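Local coordinates for protein polyhedrin (PDB 5A8S) that probably packs as trimers into the microcrystalline polyhedra, the occlusion bodies in which this insect cypovirus is embedded, at residues Asn158-Ala163 against Arg168-Pro173; Phe43-Ser48 against Ile234-Leu239; Phe58-Lys63 against Leu192-Gly197. All blocks are in the same frame, centred on the assembly; numbering follows the deposited sequence.

In the fold
Contacts 1 and 2 meet on the six-stranded sheet: contact 1 is the hairpin of one of its outermost strands, 161-162, with 167-173, while contact 2 reaches from strand 38-45 to the loop 234-239. They touch through Tyr171 with Gln45 and Arg161 with Gly238. Contact 1 is partly buried and held by backbone bonds and an arginine; contact 2 is one small amide-to-amide approach between a buried and an exposed glutamine. Contact 3 lies on the opposite side of the chain's centre from contact 2, about 31 Å between centres. All four of its touching residues are buried, at the start of strand 61-66 of the three-stranded sheet and next to other subunits, and a salt bridge joins its segments.

Contact 1: Asn158-Ala163 against Arg168-Pro173; sequences NQLRKA and RAVYVP
Arg168 reaches back across the hairpin, and its NH1 hydrogen-bonds to the carbonyl oxygen of Leu160 at 2.9 Å. That oxygen is met almost along its C=O axis and sits at the edge of the guanidinium, in plane. The same NH1 gives a longer bond, 3.3 Å, to Asn158 OD1, which is tilted from the guanidinium plane, and the donor stands above the plane of the amide. Water 1 joins the two groups again, donating to Asn158 OD1 and accepting from Arg168 NH2. Lys162 CB lies over one face of the guanidinium, 4.3 Å above the plane and over its centre. The arginine gets there on a chain extended from CG to NE, with CD lying alongside Leu160 CB.

This is an antiparallel beta hairpin at the outer edge of the six-stranded sheet. Arg161 and Ala169 form its hydrogen-bonded pair: Arg161 N donates to Ala169 O at 2.8 Å and Ala169 N to Arg161 O at 2.9 Å. Lys162 and Arg168 are the adjoining non-hydrogen-bonded pair. On the other side of the Arg161-Ala169 pair, Leu160 CD2 packs on Val170 CG1, 3.6 Å away, while the other methyl of the valine, CG2, comes to 3.2 Å from Gln159 O.

Outside the hairpin, Trp126 makes a cation-pi contact with Arg168, and Leu160 and Val170 continue onto Phe120 and Val118 of strand 115-121. The Arg161 chain, bent at chi3 (60°), leaves Arg168 on the other face of the sheet and carries NH1 to the carbonyl oxygen of Gly238.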
ATOM      1  N   ASN A 158      -1.180   8.341 -27.798  1.00  5.68           N
ATOM      2  CA  ASN A 158       0.113   8.232 -28.465  1.00  9.36           C
ATOM      3  C   ASN A 158       1.223   9.089 -27.853  1.00  7.76           C
ATOM      4  O   ASN A 158       2.332   9.095 -28.356  1.00 10.47           O
ATOM      5  CB  ASN A 158      -0.029   8.524 -29.956  1.00  9.59           C
ATOM      6  CG  ASN A 158      -0.634   7.353 -30.710  1.00 12.73           C
ATOM      7  OD1 ASN A 158      -0.995   6.335 -30.112  1.00 10.95           O
ATOM      8  ND2 ASN A 158      -0.745   7.487 -32.021  1.00 15.78           N
ATOM      9  N   GLN A 159       0.939   9.787 -26.758  1.00  8.78           N
ATOM     10  CA  GLN A 159       2.029  10.374 -25.974  1.00  8.29           C
ATOM     11  C   GLN A 159       2.883   9.222 -25.450  1.00 11.92           C
ATOM     12  O   GLN A 159       4.095   9.358 -25.263  1.00 10.33           O
ATOM     13  CB  GLN A 159       1.487  11.215 -24.821  1.00 10.22           C
ATOM     14  CG  GLN A 159       0.728  12.455 -25.276  1.00 13.96           C
ATOM     15  CD  GLN A 159       0.340  13.345 -24.123  1.00 11.56           C
ATOM     16  OE1 GLN A 159      -0.777  13.262 -23.604  1.00  8.73           O
ATOM     17  NE2 GLN A 159       1.261  14.203 -23.708  1.00  7.50           N
ATOM     18  N   LEU A 160       2.233   8.082 -25.226  1.00  8.30           N
ATOM     19  CA  LEU A 160       2.925   6.834 -24.935  1.00  8.16           C
ATOM     20  C   LEU A 160       3.431   6.255 -26.255  1.00 10.09           C
ATOM     21  O   LEU A 160       2.663   5.713 -27.040  1.00 12.30           O
ATOM     22  CB  LEU A 160       1.983   5.847 -24.251  1.00  8.63           C
ATOM     23  CG  LEU A 160       1.103   6.399 -23.129  1.00 13.87           C
ATOM     24  CD1 LEU A 160       0.321   5.254 -22.462  1.00 12.08           C
ATOM     25  CD2 LEU A 160       1.927   7.165 -22.114  1.00 13.68           C
ATOM     26  N   ARG A 161       4.724   6.396 -26.509  1.00  8.84           N
ATOM     27  CA  ARG A 161       5.310   5.969 -27.772  1.00 11.96           C
ATOM     28  C   ARG A 161       5.305   4.455 -27.940  1.00  7.50           C
ATOM     29  O   ARG A 161       5.751   3.733 -27.068  1.00  9.33           O
ATOM     30  CB  ARG A 161       6.746   6.475 -27.864  1.00 15.79           C
ATOM     31  CG  ARG A 161       6.861   7.981 -27.733  1.00 25.31           C
ATOM     32  CD  ARG A 161       8.312   8.390 -27.651  1.00 29.76           C
ATOM     33  NE  ARG A 161       9.046   7.975 -28.841  1.00 29.64           N
ATOM     34  CZ  ARG A 161      10.343   8.188 -29.028  1.00 24.37           C
ATOM     35  NH1 ARG A 161      11.056   8.812 -28.098  1.00 19.01           N
ATOM     36  NH2 ARG A 161      10.925   7.779 -30.146  1.00 17.89           N
ATOM     37  N   LYS A 162       4.804   3.979 -29.074  1.00 10.09           N
ATOM     38  CA  LYS A 162       4.817   2.547 -29.373  1.00 13.20           C
ATOM     39  C   LYS A 162       6.268   2.059 -29.499  1.00 16.55           C
ATOM     40  O   LYS A 162       7.079   2.687 -30.171  1.00 13.78           O
ATOM     41  CB  LYS A 162       4.031   2.304 -30.667  1.00 19.95           C
ATOM     42  CG  LYS A 162       3.656   0.860 -30.939  1.00 29.55           C
ATOM     43  CD  LYS A 162       2.378   0.785 -31.771  1.00 33.06           C
ATOM     44  CE  LYS A 162       1.941  -0.651 -32.006  1.00 28.76           C
ATOM     45  NZ  LYS A 162       2.935  -1.394 -32.834  1.00 42.06           N
ATOM     46  N   ALA A 163       6.595   0.953 -28.834  1.00 14.27           N
ATOM     47  CA  ALA A 163       7.952   0.403 -28.855  1.00 16.48           C
ATOM     48  C   ALA A 163       7.963  -1.062 -29.287  1.00 23.50           C
ATOM     49  O   ALA A 163       8.979  -1.744 -29.168  1.00 43.32           O
ATOM     50  CB  ALA A 163       8.592   0.541 -27.476  1.00 16.98           C
ATOM     51  N   ARG A 168       5.010   0.320 -24.673  1.00  8.80           N
ATOM     52  CA  ARG A 168       5.041   1.742 -24.973  1.00  8.17           C
ATOM     53  C   ARG A 168       5.876   2.435 -23.900  1.00 13.55           C
ATOM     54  O   ARG A 168       6.026   1.917 -22.802  1.00 10.18           O
ATOM     55  CB  ARG A 168       3.636   2.332 -24.973  1.00  8.28           C
ATOM     56  CG  ARG A 168       2.740   1.806 -26.092  1.00  8.37           C
ATOM     57  CD  ARG A 168       1.413   2.553 -26.173  1.00 11.11           C
ATOM     58  NE  ARG A 168       0.636   2.095 -27.326  1.00 11.62           N
ATOM     59  CZ  ARG A 168       0.369   2.834 -28.404  1.00 15.35           C
ATOM     60  NH1 ARG A 168       0.773   4.098 -28.476  1.00 16.41           N
ATOM     61  NH2 ARG A 168      -0.330   2.314 -29.407  1.00 14.22           N
ATOM     62  N   ALA A 169       6.411   3.611 -24.208  1.00  7.20           N
ATOM     63  CA  ALA A 169       7.171   4.369 -23.220  1.00  8.51           C
ATOM     64  C   ALA A 169       6.976   5.845 -23.471  1.00  7.74           C
ATOM     65  O   ALA A 169       6.757   6.255 -24.603  1.00  5.37           O
ATOM     66  CB  ALA A 169       8.656   4.012 -23.296  1.00 11.78           C
ATOM     67  N   VAL A 170       7.065   6.646 -22.416  1.00  7.51           N
ATOM     68  CA  VAL A 170       6.866   8.080 -22.533  1.00  8.24           C
ATOM     69  C   VAL A 170       7.862   8.807 -21.646  1.00  8.09           C
ATOM     70  O   VAL A 170       8.203   8.319 -20.568  1.00  8.39           O
ATOM     71  CB  VAL A 170       5.432   8.492 -22.119  1.00 10.94           C
ATOM     72  CG1 VAL A 170       5.115   8.061 -20.676  1.00  8.46           C
ATOM     73  CG2 VAL A 170       5.242   9.993 -22.291  1.00 11.12           C
ATOM     74  N   TYR A 171       8.341   9.962 -22.105  1.00  6.58           N
ATOM     75  CA  TYR A 171       9.151  10.828 -21.257  1.00  9.39           C
ATOM     76  C   TYR A 171       8.274  11.958 -20.729  1.00 10.15           C
ATOM     77  O   TYR A 171       7.546  12.595 -21.493  1.00  8.70           O
ATOM     78  CB  TYR A 171      10.360  11.397 -22.001  1.00 11.00           C
ATOM     79  CG  TYR A 171      11.251  12.232 -21.109  1.00  6.14           C
ATOM     80  CD1 TYR A 171      12.070  11.632 -20.162  1.00  7.82           C
ATOM     81  CD2 TYR A 171      11.251  13.620 -21.191  1.00  8.13           C
ATOM     82  CE1 TYR A 171      12.887  12.389 -19.335  1.00 13.14           C
ATOM     83  CE2 TYR A 171      12.066  14.394 -20.355  1.00 17.28           C
ATOM     84  CZ  TYR A 171      12.876  13.765 -19.428  1.00 14.95           C
ATOM     85  OH  TYR A 171      13.695  14.504 -18.595  1.00 13.25           O
ATOM     86  N   VAL A 172       8.348  12.190 -19.421  1.00  4.25           N
ATOM     87  CA  VAL A 172       7.529  13.196 -18.754  1.00  7.37           C
ATOM     88  C   VAL A 172       8.432  14.164 -17.995  1.00 10.24           C
ATOM     89  O   VAL A 172       9.019  13.808 -16.970  1.00  8.54           O
ATOM     90  CB  VAL A 172       6.536  12.546 -17.773  1.00  6.77           C
ATOM     91  CG1 VAL A 172       5.708  13.616 -17.047  1.00  7.72           C
ATOM     92  CG2 VAL A 172       5.627  11.570 -18.515  1.00  8.04           C
ATOM     93  N   PRO A 173       8.586  15.387 -18.519  1.00  9.09           N
ATOM     94  CA  PRO A 173       9.363  16.392 -17.782  1.00 11.08           C
ATOM     95  C   PRO A 173       8.676  16.791 -16.481  1.00  9.96           C
ATOM     96  O   PRO A 173       7.448  16.839 -16.417  1.00 10.48           O
ATOM     97  CB  PRO A 173       9.410  17.587 -18.743  1.00 10.26           C
ATOM     98  CG  PRO A 173       9.097  17.023 -20.090  1.00 15.19           C
ATOM     99  CD  PRO A 173       8.176  15.864 -19.851  1.00  7.43           C
TER
HETATM  100  O   HOH W   1      -0.726   3.998 -31.785  1.00 16.78           O

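Contact 2: Phe43-Ser48 against Ile234-Leu239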
ATOM      1  N   PHE A  43      11.398   5.387 -14.532  1.00  5.59           N
ATOM      2  CA  PHE A  43      12.813   5.725 -14.383  1.00  6.58           C
ATOM      3  C   PHE A  43      12.950   7.237 -14.131  1.00  6.86           C
ATOM      4  O   PHE A  43      12.676   8.054 -15.020  1.00  7.33           O
ATOM      5  CB  PHE A  43      13.607   5.375 -15.658  1.00  9.24           C
ATOM      6  CG  PHE A  43      13.672   3.894 -15.985  1.00  8.47           C
ATOM      7  CD1 PHE A  43      14.671   3.093 -15.443  1.00 11.27           C
ATOM      8  CD2 PHE A  43      12.762   3.320 -16.863  1.00  7.27           C
ATOM      9  CE1 PHE A  43      14.756   1.743 -15.758  1.00  9.56           C
ATOM     10  CE2 PHE A  43      12.836   1.959 -17.186  1.00 12.01           C
ATOM     11  CZ  PHE A  43      13.835   1.174 -16.629  1.00  9.61           C
ATOM     12  N   ALA A  44      13.347   7.619 -12.926  1.00 10.44           N
ATOM     13  CA  ALA A  44      13.645   9.019 -12.651  1.00  8.83           C
ATOM     14  C   ALA A  44      15.044   9.348 -13.158  1.00 13.56           C
ATOM     15  O   ALA A  44      16.001   8.615 -12.887  1.00  8.93           O
ATOM     16  CB  ALA A  44      13.540   9.295 -11.171  1.00  7.90           C
ATOM     17  N   GLN A  45      15.151  10.449 -13.895  1.00  5.84           N
ATOM     18  CA  GLN A  45      16.421  10.927 -14.426  1.00  8.15           C
ATOM     19  C   GLN A  45      16.903  12.076 -13.559  1.00 11.03           C
ATOM     20  O   GLN A  45      16.256  13.114 -13.509  1.00  8.89           O
ATOM     21  CB  GLN A  45      16.228  11.431 -15.856  1.00  7.94           C
ATOM     22  CG  GLN A  45      17.451  12.154 -16.418  1.00  5.78           C
ATOM     23  CD  GLN A  45      17.165  12.935 -17.702  1.00 19.05           C
ATOM     24  OE1 GLN A  45      15.924  13.175 -17.976  1.00 22.88           O
ATOM     25  NE2 GLN A  45      18.112  13.326 -18.434  1.00 17.06           N
ATOM     26  N   TYR A  46      18.023  11.897 -12.864  1.00  7.47           N
ATOM     27  CA  TYR A  46      18.517  12.952 -11.975  1.00 12.19           C
ATOM     28  C   TYR A  46      19.511  13.922 -12.625  1.00  7.96           C
ATOM     29  O   TYR A  46      20.220  13.568 -13.565  1.00  7.47           O
ATOM     30  CB  TYR A  46      19.133  12.333 -10.720  1.00  7.57           C
ATOM     31  CG  TYR A  46      18.124  11.540  -9.934  1.00  8.87           C
ATOM     32  CD1 TYR A  46      17.036  12.171  -9.336  1.00  8.88           C
ATOM     33  CD2 TYR A  46      18.237  10.163  -9.808  1.00  7.13           C
ATOM     34  CE1 TYR A  46      16.105  11.456  -8.617  1.00  7.64           C
ATOM     35  CE2 TYR A  46      17.306   9.438  -9.090  1.00  8.77           C
ATOM     36  CZ  TYR A  46      16.234  10.085  -8.510  1.00 10.51           C
ATOM     37  OH  TYR A  46      15.309   9.376  -7.789  1.00 10.82           O
ATOM     38  N   PRO A  47      19.562  15.156 -12.112  1.00  7.18           N
ATOM     39  CA  PRO A  47      20.565  16.141 -12.516  1.00  7.09           C
ATOM     40  C   PRO A  47      21.983  15.561 -12.462  1.00  8.82           C
ATOM     41  O   PRO A  47      22.846  15.927 -13.266  1.00  8.90           O
ATOM     42  CB  PRO A  47      20.393  17.241 -11.462  1.00  5.81           C
ATOM     43  CG  PRO A  47      18.928  17.191 -11.139  1.00  6.76           C
ATOM     44  CD  PRO A  47      18.606  15.715 -11.137  1.00  7.93           C
ATOM     45  N   SER A  48      22.207  14.640 -11.532  1.00 10.02           N
ATOM     46  CA  SER A  48      23.530  14.084 -11.291  1.00  6.36           C
ATOM     47  C   SER A  48      23.968  13.109 -12.377  1.00  9.30           C
ATOM     48  O   SER A  48      25.099  12.626 -12.358  1.00  6.96           O
ATOM     49  CB  SER A  48      23.535  13.337  -9.965  1.00  9.20           C
ATOM     50  OG  SER A  48      22.771  12.154 -10.091  1.00  7.83           O
ATOM     51  N   ILE A 234      13.556   4.516 -23.361  1.00  9.02           N
ATOM     52  CA  ILE A 234      13.988   5.596 -24.246  1.00  9.36           C
ATOM     53  C   ILE A 234      15.240   6.213 -23.644  1.00  7.98           C
ATOM     54  O   ILE A 234      15.193   6.689 -22.520  1.00 10.31           O
ATOM     55  CB  ILE A 234      12.922   6.697 -24.324  1.00 11.99           C
ATOM     56  CG1 ILE A 234      11.588   6.118 -24.791  1.00 13.06           C
ATOM     57  CG2 ILE A 234      13.381   7.830 -25.239  1.00 12.03           C
ATOM     58  CD1 ILE A 234      10.399   6.977 -24.387  1.00 15.97           C
ATOM     59  N   ASP A 235      16.357   6.204 -24.371  1.00 11.62           N
ATOM     60  CA  ASP A 235      17.604   6.722 -23.802  1.00  9.55           C
ATOM     61  C   ASP A 235      17.702   8.239 -23.989  1.00 10.94           C
ATOM     62  O   ASP A 235      16.778   8.876 -24.507  1.00 11.71           O
ATOM     63  CB  ASP A 235      18.836   5.992 -24.370  1.00 10.75           C
ATOM     64  CG  ASP A 235      19.135   6.351 -25.828  1.00 16.13           C
ATOM     65  OD1 ASP A 235      18.457   7.226 -26.404  1.00 19.57           O
ATOM     66  OD2 ASP A 235      20.081   5.758 -26.399  1.00 22.98           O
ATOM     67  N   GLN A 236      18.820   8.817 -23.566  1.00  7.28           N
ATOM     68  CA  GLN A 236      18.987  10.265 -23.590  1.00 11.41           C
ATOM     69  C   GLN A 236      18.920  10.815 -25.013  1.00 13.33           C
ATOM     70  O   GLN A 236      18.559  11.976 -25.220  1.00 10.40           O
ATOM     71  CB  GLN A 236      20.310  10.657 -22.915  1.00 12.94           C
ATOM     72  CG  GLN A 236      20.604  12.150 -22.920  1.00 22.64           C
ATOM     73  CD  GLN A 236      19.585  12.950 -22.127  1.00 23.02           C
ATOM     74  OE1 GLN A 236      19.877  13.173 -20.881  1.00 25.22           O
ATOM     75  NE2 GLN A 236      18.526  13.349 -22.658  1.00 15.09           N
ATOM     76  N   ALA A 237      19.254   9.984 -25.998  1.00  8.42           N
ATOM     77  CA  ALA A 237      19.201  10.410 -27.391  1.00 18.87           C
ATOM     78  C   ALA A 237      17.776  10.347 -27.963  1.00 15.18           C
ATOM     79  O   ALA A 237      17.557  10.693 -29.114  1.00 13.91           O
ATOM     80  CB  ALA A 237      20.154   9.565 -28.240  1.00 14.56           C
ATOM     81  N   GLY A 238      16.816   9.897 -27.158  1.00 11.73           N
ATOM     82  CA  GLY A 238      15.435   9.779 -27.592  1.00 13.60           C
ATOM     83  C   GLY A 238      15.139   8.499 -28.362  1.00 14.56           C
ATOM     84  O   GLY A 238      14.057   8.326 -28.917  1.00 15.46           O
ATOM     85  N   LEU A 239      16.099   7.589 -28.393  1.00 12.54           N
ATOM     86  CA  LEU A 239      15.939   6.350 -29.131  1.00 16.41           C
ATOM     87  C   LEU A 239      15.346   5.246 -28.259  1.00 17.47           C
ATOM     88  O   LEU A 239      15.594   5.189 -27.061  1.00 10.56           O
ATOM     89  CB  LEU A 239      17.292   5.911 -29.687  1.00 17.06           C
ATOM     90  CG  LEU A 239      17.809   6.840 -30.787  1.00 16.94           C
ATOM     91  CD1 LEU A 239      19.238   6.507 -31.151  1.00 20.31           C
ATOM     92  CD2 LEU A 239      16.896   6.759 -32.012  1.00 20.46           C
TER
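Gln45 and Gln236 make the whole of this contact, bringing two side-chain amides together from parts of the chain far apart in sequence. Gln45 NE2 stands 3.0 Å from Gln236 OE1, but the angle is too poor for a hydrogen bond, so the pair counts as a close polar approach. The amide planes are turned 52° from each other and the side chains cross at about a right angle. Gln45 comes in as an extended arm, CG anti to the backbone N (chi1 171°). The arm of Gln236 starts the same way but bends at chi2 (64°), which brings its amide up to that of Gln45 although the two CA atoms are 9.5 Å apart.

Gln45 is at the end of strand 38-45 in the six-stranded sheet, whereas Gln236 occupies the second position of a type I beta turn, Asp235 to Gly238, in the loop that links strands 233-234 and 240-242. The turn is closed by Gly238 N bonding to Asp235 O at 2.8 Å. Asp235 OD1 braces it from within, taking Leu239 N at 3.1 Å from above the carboxylate plane and, weakly, Ala237 N. Asp235 N also bonds to Leu239 O, tying the two ends of the loop together.

The two glutamines are held by different neighbours. The OE1 of buried Gln45 is hydrogen-bonded to Tyr171 OH on strand 167-173, which fixes the far side of its amide. Exposed Gln236 is steadied at the backbone instead, its N bonding to Glu219 of helix 219-228.

Contact 3: Phe58-Lys63 against Leu192-Gly197; sequences FPDYLK and LNRFNG
Asp60 and Arg194 form a buried salt bridge, with Arg194 NH1 donating to Asp60 OD1 at 2.9 Å and an N-H...O angle of 147°. The oxygen is approached nearly along its C-O axis and lies at the edge of the guanidinium, though tilted somewhat from its plane. Arg194 NH2 stays 3.5 Å from the same oxygen, Asp60 OD1, so a single N-H makes the bond. The carboxylate and guanidinium planes are 39° apart. A bend at chi3 (65°) turns the guanidinium toward the aspartate.

Arg194 NH1 has a second acceptor, Gln34 OE1, while NH2 makes a long, weak ion pair with Asp35.

Phe195, next along the type I turn Asn193 to Asn196, supplies the apolar half. Its ring points an edge at the segment 58-63: CE2 is 3.9 Å from Tyr61 CD1, and CZ is at the same distance from the carbonyl oxygen of Asp60. The backbone of Phe195 is held by an Asx turn, Asn193 OD1 accepting from Phe195 N at 2.9 Å, and Asn196 N bonds to Asn193 O across the turn. Thr203 of helix 200-205 packs on Phe195 and hydrogen-bonds to Arg194 O, and Ala201 of the second subunit also packs on Phe195, placing the contact at the subunit boundary.

Asp60 OD2 lies close to Asp35 OD1, so the two carboxylates would probably repel each other; the positive charge of Arg194, bonded to Asp60 and only weakly paired with Asp35, probably eases this.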
ATOM      1  N   PHE A  58       3.019  -6.881 -11.821  1.00  6.75           N
ATOM      2  CA  PHE A  58       1.666  -7.048 -11.315  1.00  9.91           C
ATOM      3  C   PHE A  58       0.859  -7.807 -12.370  1.00  8.50           C
ATOM      4  O   PHE A  58       1.143  -7.708 -13.559  1.00  7.83           O
ATOM      5  CB  PHE A  58       1.052  -5.667 -11.068  1.00  6.66           C
ATOM      6  CG  PHE A  58       1.045  -4.799 -12.290  1.00 10.07           C
ATOM      7  CD1 PHE A  58       2.201  -4.160 -12.710  1.00  7.31           C
ATOM      8  CD2 PHE A  58      -0.107  -4.654 -13.044  1.00  8.51           C
ATOM      9  CE1 PHE A  58       2.198  -3.371 -13.848  1.00  7.66           C
ATOM     10  CE2 PHE A  58      -0.117  -3.876 -14.184  1.00  5.66           C
ATOM     11  CZ  PHE A  58       1.040  -3.231 -14.586  1.00 10.61           C
ATOM     12  N   PRO A  59      -0.138  -8.588 -11.939  1.00 12.32           N
ATOM     13  CA  PRO A  59      -0.870  -9.393 -12.928  1.00  8.79           C
ATOM     14  C   PRO A  59      -2.185  -8.796 -13.443  1.00 11.97           C
ATOM     15  O   PRO A  59      -2.700  -9.313 -14.431  1.00 14.35           O
ATOM     16  CB  PRO A  59      -1.158 -10.688 -12.161  1.00 11.50           C
ATOM     17  CG  PRO A  59      -1.284 -10.251 -10.743  1.00 10.46           C
ATOM     18  CD  PRO A  59      -0.289  -9.116 -10.576  1.00  9.18           C
ATOM     19  N   ASP A  60      -2.716  -7.747 -12.817  1.00  8.32           N
ATOM     20  CA  ASP A  60      -4.054  -7.267 -13.174  1.00  8.71           C
ATOM     21  C   ASP A  60      -4.202  -5.746 -13.275  1.00  9.69           C
ATOM     22  O   ASP A  60      -4.836  -5.238 -14.195  1.00 10.36           O
ATOM     23  CB  ASP A  60      -5.076  -7.799 -12.170  1.00 10.52           C
ATOM     24  CG  ASP A  60      -5.212  -9.313 -12.231  1.00 17.31           C
ATOM     25  OD1 ASP A  60      -5.957  -9.790 -13.103  1.00 16.38           O
ATOM     26  OD2 ASP A  60      -4.582 -10.020 -11.410  1.00 18.14           O
ATOM     27  N   TYR A  61      -3.657  -5.016 -12.317  1.00  8.38           N
ATOM     28  CA  TYR A  61      -3.727  -3.558 -12.383  1.00  5.23           C
ATOM     29  C   TYR A  61      -2.666  -2.939 -11.498  1.00  8.43           C
ATOM     30  O   TYR A  61      -2.185  -3.565 -10.550  1.00  9.45           O
ATOM     31  CB  TYR A  61      -5.119  -3.058 -11.983  1.00  7.40           C
ATOM     32  CG  TYR A  61      -5.516  -3.423 -10.576  1.00  9.31           C
ATOM     33  CD1 TYR A  61      -6.130  -4.639 -10.299  1.00  7.97           C
ATOM     34  CD2 TYR A  61      -5.283  -2.551  -9.520  1.00 11.01           C
ATOM     35  CE1 TYR A  61      -6.502  -4.975  -9.005  1.00  7.61           C
ATOM     36  CE2 TYR A  61      -5.649  -2.882  -8.218  1.00 15.05           C
ATOM     37  CZ  TYR A  61      -6.256  -4.097  -7.970  1.00  9.91           C
ATOM     38  OH  TYR A  61      -6.620  -4.430  -6.677  1.00 16.16           O
ATOM     39  N   LEU A  62      -2.318  -1.698 -11.809  1.00  6.37           N
ATOM     40  CA  LEU A  62      -1.277  -0.977 -11.092  1.00 10.51           C
ATOM     41  C   LEU A  62      -1.756   0.434 -10.801  1.00 11.63           C
ATOM     42  O   LEU A  62      -2.155   1.152 -11.715  1.00 11.16           O
ATOM     43  CB  LEU A  62      -0.001  -0.918 -11.931  1.00  8.80           C
ATOM     44  CG  LEU A  62       1.166  -0.155 -11.296  1.00  7.03           C
ATOM     45  CD1 LEU A  62       1.596  -0.841  -9.982  1.00 12.15           C
ATOM     46  CD2 LEU A  62       2.326  -0.049 -12.277  1.00  9.70           C
ATOM     47  N   LYS A  63      -1.721   0.815  -9.525  1.00 10.42           N
ATOM     48  CA  LYS A  63      -2.130   2.141  -9.073  1.00 12.50           C
ATOM     49  C   LYS A  63      -0.952   2.763  -8.342  1.00 18.59           C
ATOM     50  O   LYS A  63      -0.694   2.441  -7.184  1.00 21.87           O
ATOM     51  CB  LYS A  63      -3.331   2.049  -8.115  1.00 17.64           C
ATOM     52  CG  LYS A  63      -4.667   1.803  -8.782  1.00 13.78           C
ATOM     53  CD  LYS A  63      -5.816   1.719  -7.759  1.00 17.84           C
ATOM     54  CE  LYS A  63      -5.849   0.385  -7.046  1.00 15.46           C
ATOM     55  NZ  LYS A  63      -6.980   0.258  -6.081  1.00 15.38           N
ATOM     56  N   LEU A 192     -15.694 -10.295 -22.257  1.00  8.07           N
ATOM     57  CA  LEU A 192     -15.846 -10.584 -20.831  1.00 13.29           C
ATOM     58  C   LEU A 192     -15.063  -9.561 -20.011  1.00  9.84           C
ATOM     59  O   LEU A 192     -13.958  -9.173 -20.384  1.00  9.57           O
ATOM     60  CB  LEU A 192     -15.331 -11.990 -20.510  1.00 10.96           C
ATOM     61  CG  LEU A 192     -15.581 -12.499 -19.087  1.00 11.71           C
ATOM     62  CD1 LEU A 192     -16.861 -13.323 -19.042  1.00 12.71           C
ATOM     63  CD2 LEU A 192     -14.410 -13.338 -18.609  1.00 18.59           C
ATOM     64  N   ASN A 193     -15.638  -9.135 -18.896  1.00  8.73           N
ATOM     65  CA  ASN A 193     -14.982  -8.194 -17.989  1.00 10.80           C
ATOM     66  C   ASN A 193     -14.474  -8.933 -16.754  1.00  9.59           C
ATOM     67  O   ASN A 193     -15.268  -9.377 -15.922  1.00  6.21           O
ATOM     68  CB  ASN A 193     -15.964  -7.092 -17.568  1.00  5.90           C
ATOM     69  CG  ASN A 193     -15.295  -5.970 -16.779  1.00 12.28           C
ATOM     70  OD1 ASN A 193     -14.158  -6.105 -16.317  1.00  9.67           O
ATOM     71  ND2 ASN A 193     -16.002  -4.851 -16.623  1.00 10.07           N
ATOM     72  N   ARG A 194     -13.154  -9.078 -16.633  1.00  7.58           N
ATOM     73  CA  ARG A 194     -12.593  -9.846 -15.526  1.00  6.99           C
ATOM     74  C   ARG A 194     -12.721  -9.102 -14.195  1.00  4.37           C
ATOM     75  O   ARG A 194     -12.489  -9.681 -13.125  1.00  9.17           O
ATOM     76  CB  ARG A 194     -11.145 -10.246 -15.808  1.00 12.36           C
ATOM     77  CG  ARG A 194     -11.027 -11.452 -16.767  1.00  7.03           C
ATOM     78  CD  ARG A 194      -9.595 -11.957 -16.864  1.00 11.76           C
ATOM     79  NE  ARG A 194      -9.169 -12.495 -15.581  1.00 11.05           N
ATOM     80  CZ  ARG A 194      -8.135 -12.052 -14.877  1.00 14.16           C
ATOM     81  NH1 ARG A 194      -7.373 -11.062 -15.339  1.00 10.88           N
ATOM     82  NH2 ARG A 194      -7.862 -12.609 -13.702  1.00 12.07           N
ATOM     83  N   PHE A 195     -13.095  -7.825 -14.265  1.00  5.94           N
ATOM     84  CA  PHE A 195     -13.387  -7.027 -13.066  1.00  8.75           C
ATOM     85  C   PHE A 195     -14.879  -7.081 -12.724  1.00 10.48           C
ATOM     86  O   PHE A 195     -15.369  -6.318 -11.896  1.00 10.05           O
ATOM     87  CB  PHE A 195     -12.947  -5.568 -13.264  1.00 11.20           C
ATOM     88  CG  PHE A 195     -11.464  -5.408 -13.480  1.00 11.04           C
ATOM     89  CD1 PHE A 195     -10.906  -5.628 -14.730  1.00  9.61           C
ATOM     90  CD2 PHE A 195     -10.628  -5.057 -12.425  1.00 10.31           C
ATOM     91  CE1 PHE A 195      -9.545  -5.498 -14.936  1.00 10.64           C
ATOM     92  CE2 PHE A 195      -9.260  -4.914 -12.622  1.00  7.33           C
ATOM     93  CZ  PHE A 195      -8.713  -5.144 -13.887  1.00  8.05           C
ATOM     94  N   ASN A 196     -15.592  -8.002 -13.359  1.00 11.35           N
ATOM     95  CA  ASN A 196     -17.034  -8.070 -13.227  1.00 12.90           C
ATOM     96  C   ASN A 196     -17.494  -9.411 -12.676  1.00 15.39           C
ATOM     97  O   ASN A 196     -16.903 -10.452 -12.959  1.00 11.10           O
ATOM     98  CB  ASN A 196     -17.681  -7.830 -14.587  1.00  7.77           C
ATOM     99  CG  ASN A 196     -19.178  -8.043 -14.558  1.00 17.19           C
ATOM    100  OD1 ASN A 196     -19.719  -8.900 -15.264  1.00 20.16           O
ATOM    101  ND2 ASN A 196     -19.855  -7.276 -13.720  1.00 13.86           N
ATOM    102  N   GLY A 197     -18.556  -9.374 -11.883  1.00 17.09           N
ATOM    103  CA  GLY A 197     -19.210 -10.588 -11.438  1.00 17.61           C
ATOM    104  C   GLY A 197     -18.260 -11.593 -10.816  1.00 10.91           C
ATOM    105  O   GLY A 197     -17.419 -11.231  -9.994  1.00 13.09           O
TER